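PDB 4OVS: TRAP dicarboxylate transporter, DctP subunit from Sulfurospirillum deleyianum, which binds succinate and probably delivers it, or related dicarboxylates, to the membrane subunits of a TRAP transporter. Local coordinates for residues N213-K217 against K218-V222. Numbering follows the deposited sequence.
Sequences NFYTK and KFNEV
Phe-214 and Phe-219 meet across a Schellman motif that ends helix 211-216. Lys-218, with positive phi (68°), turns the chain. Its N bonds to Tyr-215 O at 3.0 Å, coming from well above the carbonyl plane, while Phe-219 N reaches back to Phe-214 O in a weak, bent bond, also 3.0 Å. Asn-220 N adds a second weak bond to Phe-214 O. The motif's hydrophobic pair follows: CD1 of Phe-214 lies 3.8 Å from CB of Phe-219. With its CG swung away from the backbone N (chi1 -170°), the Phe-214 ring extends beneath the next turn, and Asn-220 N lies over its centre, 3.9 Å above the ring plane. Lys-217 runs alongside Phe-219, its CB 3.9 Å from the ring centroid in a CH-pi contact, and its NZ bonds to Asn-66. Were Phe-219 an alanine, the loss of its ring would probably leave Lys-217 CB without an aromatic face and open a gap beside Val-195. A water donates to Tyr-215 O and lies over the tyrosine ring. Asn-213, one helical turn before Lys-217, hydrogen-bonds through ND2 to a bound succinate. The turn leads toward strand 225-227; Phe-214, Tyr-215 and Asn-220 pack on helix 253-289, Lys-218 and Phe-219 on helix 195-200.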
loop_
_atom_site.group_PDB
_atom_site.type_symbol
_atom_site.label_atom_id
_atom_site.label_comp_id
_atom_site.label_asym_id
_atom_site.label_seq_id
_atom_site.Cartn_x
_atom_site.Cartn_y
_atom_site.Cartn_z
ATOM N N ASN A 213 -0.283 -7.560 -4.899
ATOM C CA ASN A 213 -1.541 -7.953 -4.276
ATOM C C ASN A 213 -2.524 -8.623 -5.258
ATOM O O ASN A 213 -3.244 -9.550 -4.889
ATOM C CB ASN A 213 -2.200 -6.747 -3.636
ATOM C CG ASN A 213 -1.476 -6.279 -2.395
ATOM O OD1 ASN A 213 -0.710 -7.019 -1.762
ATOM N ND2 ASN A 213 -1.744 -5.053 -2.010
ATOM N N PHE A 214 -2.541 -8.149 -6.493
ATOM C CA PHE A 214 -3.434 -8.670 -7.516
ATOM C C PHE A 214 -3.270 -10.179 -7.671
ATOM O O PHE A 214 -4.249 -10.889 -7.724
ATOM C CB PHE A 214 -3.192 -7.958 -8.847
ATOM C CG PHE A 214 -4.215 -8.243 -9.895
ATOM C CD1 PHE A 214 -5.471 -7.681 -9.828
ATOM C CD2 PHE A 214 -3.896 -9.043 -10.980
ATOM C CE1 PHE A 214 -6.435 -7.950 -10.807
ATOM C CE2 PHE A 214 -4.853 -9.330 -11.970
ATOM C CZ PHE A 214 -6.114 -8.776 -11.888
ATOM N N TYR A 215 -2.044 -10.680 -7.699
ATOM C CA TYR A 215 -1.845 -12.117 -7.915
ATOM C C TYR A 215 -1.851 -12.945 -6.634
ATOM O O TYR A 215 -2.492 -13.973 -6.563
ATOM C CB TYR A 215 -0.554 -12.365 -8.712
ATOM C CG TYR A 215 -0.276 -13.805 -9.029
ATOM C CD1 TYR A 215 -0.805 -14.389 -10.156
ATOM C CD2 TYR A 215 0.520 -14.571 -8.217
ATOM C CE1 TYR A 215 -0.563 -15.735 -10.468
ATOM C CE2 TYR A 215 0.779 -15.916 -8.516
ATOM C CZ TYR A 215 0.241 -16.474 -9.644
ATOM O OH TYR A 215 0.486 -17.780 -9.947
ATOM N N THR A 216 -1.138 -12.499 -5.620
ATOM C CA THR A 216 -1.032 -13.221 -4.359
ATOM C C THR A 216 -2.345 -13.375 -3.612
ATOM O O THR A 216 -2.485 -14.334 -2.864
ATOM C CB THR A 216 -0.023 -12.616 -3.397
ATOM O OG1 THR A 216 -0.415 -11.281 -3.048
ATOM C CG2 THR A 216 1.373 -12.622 -4.049
ATOM N N LYS A 217 -3.325 -12.496 -3.850
ATOM C CA LYS A 217 -4.619 -12.656 -3.244
ATOM C C LYS A 217 -5.632 -13.219 -4.204
ATOM O O LYS A 217 -6.786 -13.255 -3.867
ATOM C CB LYS A 217 -5.194 -11.346 -2.734
ATOM C CG LYS A 217 -4.361 -10.676 -1.714
ATOM C CD LYS A 217 -4.241 -11.527 -0.422
ATOM C CE LYS A 217 -5.476 -11.555 0.412
ATOM N NZ LYS A 217 -5.123 -12.241 1.669
ATOM N N LYS A 218 -5.196 -13.601 -5.411
ATOM C CA LYS A 218 -6.015 -14.276 -6.397
ATOM C C LYS A 218 -7.095 -13.409 -6.967
ATOM O O LYS A 218 -8.103 -13.914 -7.448
ATOM C CB LYS A 218 -6.563 -15.568 -5.842
ATOM C CG LYS A 218 -5.441 -16.372 -5.203
ATOM C CD LYS A 218 -5.767 -17.835 -5.111
ATOM C CE LYS A 218 -4.771 -18.562 -4.206
ATOM N NZ LYS A 218 -3.361 -18.499 -4.720
ATOM N N PHE A 219 -6.864 -12.095 -6.955
ATOM C CA PHE A 219 -7.841 -11.179 -7.552
ATOM C C PHE A 219 -7.899 -11.453 -9.058
ATOM O O PHE A 219 -8.922 -11.211 -9.723
ATOM C CB PHE A 219 -7.442 -9.744 -7.344
ATOM C CG PHE A 219 -7.444 -9.279 -5.886
ATOM C CD1 PHE A 219 -8.136 -9.954 -4.886
ATOM C CD2 PHE A 219 -6.743 -8.126 -5.537
ATOM C CE1 PHE A 219 -8.147 -9.460 -3.584
ATOM C CE2 PHE A 219 -6.744 -7.620 -4.237
ATOM C CZ PHE A 219 -7.423 -8.301 -3.258
ATOM N N ASN A 220 -6.780 -11.937 -9.595
ATOM C CA ASN A 220 -6.727 -12.361 -10.994
ATOM C C ASN A 220 -7.759 -13.438 -11.341
ATOM O O ASN A 220 -8.206 -13.524 -12.479
ATOM C CB ASN A 220 -5.345 -12.867 -11.356
ATOM C CG ASN A 220 -4.905 -14.028 -10.510
ATOM O OD1 ASN A 220 -4.840 -13.936 -9.274
ATOM N ND2 ASN A 220 -4.587 -15.130 -11.161
ATOM N N GLU A 221 -8.133 -14.258 -10.364
ATOM C CA GLU A 221 -9.054 -15.348 -10.607
ATOM C C GLU A 221 -10.486 -14.876 -10.588
ATOM O O GLU A 221 -11.395 -15.590 -11.031
ATOM C CB GLU A 221 -8.813 -16.483 -9.595
ATOM C CG GLU A 221 -7.410 -16.979 -9.727
ATOM C CD GLU A 221 -7.115 -18.202 -8.900
ATOM O OE1 GLU A 221 -6.037 -18.819 -9.100
ATOM O OE2 GLU A 221 -7.940 -18.520 -8.046
ATOM N N VAL A 222 -10.704 -13.669 -10.080
ATOM C CA VAL A 222 -12.054 -13.119 -10.007
ATOM C C VAL A 222 -12.213 -11.790 -10.769
ATOM O O VAL A 222 -13.142 -11.041 -10.511
ATOM C CB VAL A 222 -12.541 -12.981 -8.535
ATOM C CG1 VAL A 222 -12.822 -14.360 -7.952
ATOM C CG2 VAL A 222 -11.513 -12.244 -7.702
HETATM O O HOH W 1 -2.653 -16.581 -7.489
#